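Local coordinates for protein SusD homolog (Bacteroides ovatus, PDB 4F53) that probably binds glycans, perhaps mucin O-glycans, at the bacterial outer membrane, as a lipoprotein of the SusD and RagB family, at residues 311-316 with 402-407. Numbering follows the deposited sequence.
Sequences QGQYNS and QTYDYS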
ATOM      1  N   GLN A 311       1.634 -23.188   3.373  1.00 44.10           N
ATOM      2  CA  GLN A 311       2.809 -23.731   2.701  1.00 45.00           C
ATOM      3  C   GLN A 311       2.749 -25.250   2.804  1.00 49.66           C
ATOM      4  O   GLN A 311       2.517 -25.780   3.896  1.00 51.44           O
ATOM      5  CB  GLN A 311       4.094 -23.169   3.336  1.00 46.32           C
ATOM      6  CG  GLN A 311       5.317 -23.266   2.438  1.00 55.11           C
ATOM      7  CD  GLN A 311       5.344 -22.291   1.283  1.00 52.97           C
ATOM      8  OE1 GLN A 311       4.582 -21.324   1.211  1.00 45.19           O
ATOM      9  NE2 GLN A 311       6.224 -22.553   0.322  1.00 38.78           N
ATOM     10  N   GLY A 312       2.845 -25.913   1.653  1.00 45.45           N
ATOM     11  CA  GLY A 312       2.778 -27.364   1.540  1.00 45.38           C
ATOM     12  C   GLY A 312       1.392 -27.893   1.228  1.00 49.84           C
ATOM     13  O   GLY A 312       1.223 -29.102   1.095  1.00 52.05           O
ATOM     14  N   GLN A 313       0.383 -27.009   1.106  1.00 45.88           N
ATOM     15  CA  GLN A 313      -1.012 -27.415   0.876  1.00 45.26           C
ATOM     16  C   GLN A 313      -1.610 -26.790  -0.379  1.00 46.36           C
ATOM     17  O   GLN A 313      -2.804 -26.498  -0.425  1.00 45.13           O
ATOM     18  CB  GLN A 313      -1.871 -27.079   2.104  1.00 45.89           C
ATOM     19  CG  GLN A 313      -1.485 -27.935   3.302  1.00 53.49           C
ATOM     20  CD  GLN A 313      -2.289 -27.674   4.540  1.00 61.99           C
ATOM     21  OE1 GLN A 313      -3.042 -26.703   4.654  1.00 53.93           O
ATOM     22  NE2 GLN A 313      -2.129 -28.541   5.518  1.00 54.51           N
ATOM     23  N   TYR A 314      -0.776 -26.619  -1.409  1.00 41.60           N
ATOM     24  CA  TYR A 314      -1.193 -26.067  -2.699  1.00 39.32           C
ATOM     25  C   TYR A 314      -1.537 -27.154  -3.669  1.00 43.98           C
ATOM     26  O   TYR A 314      -0.854 -28.188  -3.699  1.00 41.94           O
ATOM     27  CB  TYR A 314      -0.057 -25.251  -3.319  1.00 38.41           C
ATOM     28  CG  TYR A 314       0.166 -23.897  -2.699  1.00 38.26           C
ATOM     29  CD1 TYR A 314       1.024 -23.740  -1.607  1.00 40.98           C
ATOM     30  CD2 TYR A 314      -0.429 -22.762  -3.230  1.00 36.67           C
ATOM     31  CE1 TYR A 314       1.233 -22.487  -1.030  1.00 40.17           C
ATOM     32  CE2 TYR A 314      -0.225 -21.508  -2.666  1.00 36.50           C
ATOM     33  CZ  TYR A 314       0.611 -21.377  -1.571  1.00 40.39           C
ATOM     34  OH  TYR A 314       0.835 -20.148  -1.042  1.00 38.31           O
ATOM     35  N   ASN A 315      -2.533 -26.896  -4.532  1.00 41.99           N
ATOM     36  CA  ASN A 315      -2.800 -27.798  -5.652  1.00 42.69           C
ATOM     37  C   ASN A 315      -1.606 -27.622  -6.608  1.00 45.97           C
ATOM     38  O   ASN A 315      -1.131 -26.486  -6.744  1.00 45.61           O
ATOM     39  CB  ASN A 315      -4.131 -27.439  -6.308  1.00 42.66           C
ATOM     40  CG  ASN A 315      -5.337 -28.025  -5.625  1.00 55.03           C
ATOM     41  OD1 ASN A 315      -5.323 -29.155  -5.122  1.00 48.57           O
ATOM     42  ND2 ASN A 315      -6.431 -27.290  -5.656  1.00 43.35           N
ATOM     43  N   SER A 316      -1.065 -28.706  -7.188  1.00 43.76           N
ATOM     44  CA  SER A 316       0.139 -28.627  -8.049  1.00 43.51           C
ATOM     45  C   SER A 316      -0.010 -27.723  -9.295  1.00 46.60           C
ATOM     46  O   SER A 316       1.014 -27.361  -9.878  1.00 46.96           O
ATOM     47  CB  SER A 316       0.603 -30.013  -8.490  1.00 44.28           C
ATOM     48  OG  SER A 316      -0.349 -30.622  -9.345  1.00 50.97           O
ATOM     49  N   GLN A 402      -5.496 -32.781  -8.119  1.00 54.57           N
ATOM     50  CA  GLN A 402      -5.718 -31.508  -7.430  1.00 52.18           C
ATOM     51  C   GLN A 402      -6.631 -31.780  -6.253  1.00 57.90           C
ATOM     52  O   GLN A 402      -7.849 -31.785  -6.403  1.00 58.03           O
ATOM     53  CB  GLN A 402      -6.285 -30.425  -8.383  1.00 51.52           C
ATOM     54  CG  GLN A 402      -5.533 -30.228  -9.719  1.00 45.58           C
ATOM     55  CD  GLN A 402      -4.062 -29.995  -9.572  1.00 53.55           C
ATOM     56  OE1 GLN A 402      -3.622 -28.926  -9.163  1.00 51.08           O
ATOM     57  NE2 GLN A 402      -3.268 -31.003  -9.885  1.00 43.66           N
ATOM     58  N   THR A 403      -6.024 -32.044  -5.083  1.00 55.63           N
ATOM     59  CA  THR A 403      -6.660 -32.467  -3.823  1.00 56.43           C
ATOM     60  C   THR A 403      -7.510 -31.390  -3.128  1.00 58.99           C
ATOM     61  O   THR A 403      -8.541 -31.715  -2.538  1.00 61.37           O
ATOM     62  CB  THR A 403      -5.527 -32.943  -2.887  1.00 71.50           C
ATOM     63  OG1 THR A 403      -5.009 -34.170  -3.414  1.00 81.78           O
ATOM     64  CG2 THR A 403      -5.970 -33.160  -1.432  1.00 72.63           C
ATOM     65  N   TYR A 404      -7.070 -30.131  -3.168  1.00 51.94           N
ATOM     66  CA  TYR A 404      -7.674 -29.052  -2.413  1.00 49.55           C
ATOM     67  C   TYR A 404      -8.739 -28.264  -3.172  1.00 53.56           C
ATOM     68  O   TYR A 404      -8.746 -28.217  -4.398  1.00 53.56           O
ATOM     69  CB  TYR A 404      -6.570 -28.108  -1.917  1.00 48.11           C
ATOM     70  CG  TYR A 404      -5.455 -28.810  -1.164  1.00 49.10           C
ATOM     71  CD1 TYR A 404      -5.563 -29.072   0.200  1.00 52.13           C
ATOM     72  CD2 TYR A 404      -4.292 -29.214  -1.814  1.00 49.24           C
ATOM     73  CE1 TYR A 404      -4.543 -29.727   0.899  1.00 52.87           C
ATOM     74  CE2 TYR A 404      -3.264 -29.863  -1.126  1.00 50.69           C
ATOM     75  CZ  TYR A 404      -3.391 -30.110   0.234  1.00 56.23           C
ATOM     76  OH  TYR A 404      -2.375 -30.724   0.923  1.00 58.20           O
ATOM     77  N   ASP A 405      -9.652 -27.658  -2.410  1.00 50.36           N
ATOM     78  CA  ASP A 405     -10.727 -26.798  -2.898  1.00 49.04           C
ATOM     79  C   ASP A 405     -10.720 -25.518  -2.054  1.00 51.08           C
ATOM     80  O   ASP A 405     -11.181 -25.527  -0.908  1.00 52.42           O
ATOM     81  CB  ASP A 405     -12.096 -27.513  -2.845  1.00 51.93           C
ATOM     82  CG  ASP A 405     -13.271 -26.627  -3.234  1.00 60.12           C
ATOM     83  OD1 ASP A 405     -13.049 -25.628  -3.951  1.00 60.78           O
ATOM     84  OD2 ASP A 405     -14.419 -26.945  -2.839  1.00 67.58           O
ATOM     85  N   TYR A 406     -10.185 -24.421  -2.619  1.00 43.64           N
ATOM     86  CA  TYR A 406     -10.069 -23.166  -1.898  1.00 40.44           C
ATOM     87  C   TYR A 406     -11.176 -22.175  -2.269  1.00 41.42           C
ATOM     88  O   TYR A 406     -11.032 -20.980  -2.040  1.00 38.33           O
ATOM     89  CB  TYR A 406      -8.662 -22.576  -2.078  1.00 39.95           C
ATOM     90  CG  TYR A 406      -7.630 -23.372  -1.308  1.00 41.57           C
ATOM     91  CD1 TYR A 406      -7.680 -23.453   0.080  1.00 43.38           C
ATOM     92  CD2 TYR A 406      -6.654 -24.113  -1.968  1.00 42.20           C
ATOM     93  CE1 TYR A 406      -6.771 -24.233   0.796  1.00 44.27           C
ATOM     94  CE2 TYR A 406      -5.707 -24.856  -1.260  1.00 43.60           C
ATOM     95  CZ  TYR A 406      -5.786 -24.931   0.122  1.00 51.18           C
ATOM     96  OH  TYR A 406      -4.864 -25.650   0.844  1.00 49.64           O
ATOM     97  N   SER A 407     -12.331 -22.695  -2.716  1.00 39.90           N
ATOM     98  CA  SER A 407     -13.531 -21.901  -2.999  1.00 39.48           C
ATOM     99  C   SER A 407     -13.979 -21.147  -1.728  1.00 44.72           C
ATOM    100  O   SER A 407     -13.781 -21.627  -0.608  1.00 46.75           O
ATOM    101  CB  SER A 407     -14.665 -22.804  -3.482  1.00 41.80           C
ATOM    102  OG  SER A 407     -14.321 -23.564  -4.631  1.00 49.35           O
TER
HETATM  103  O   HOH W   1      -4.183 -24.385   3.245  1.00 40.22           O
HETATM  104  O   HOH W   2      -2.083 -31.230   4.043  1.00 72.82           O
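N315 and Y404 give a worked example of one side-chain amide pairing with both the backbone N-H and the C=O of one residue in another loop. Followed outward, N315 rests its CB 3.3 Å from Q402 OE1. With CG anti to the carbonyl carbon (chi1 -83°), CG lies about equally near Y404 O and Y404 N, and the amide sits across that backbone: OD1 accepts from Y404 N at 2.8 Å, and ND2 donates to Y404 O, also at 2.8 Å. The second bond is nearly straight (174°); Y404 O lies in the amide plane of N315, whereas ND2 stands above that carbonyl's own plane. Q402 NE2 donates to S316 OG at 3.0 Å and also to S400 O, while Q402 OE1 accepts from W317 N.

The Y404 ring lies between T403 CG2 over one face and Q313 O, 3.3 Å above the other. That same oxygen accepts from Y406 OH at 2.6 Å, in the plane of the second ring. With an alanine here the backbone pair could persist, but Q313 O would probably lose its aromatic cover, and the water that Q313 NE2 holds weakly its phenol partner. Two-point amide pairing and a carbonyl both bonded and ring-covered thus join two irregular loops without strand pairing.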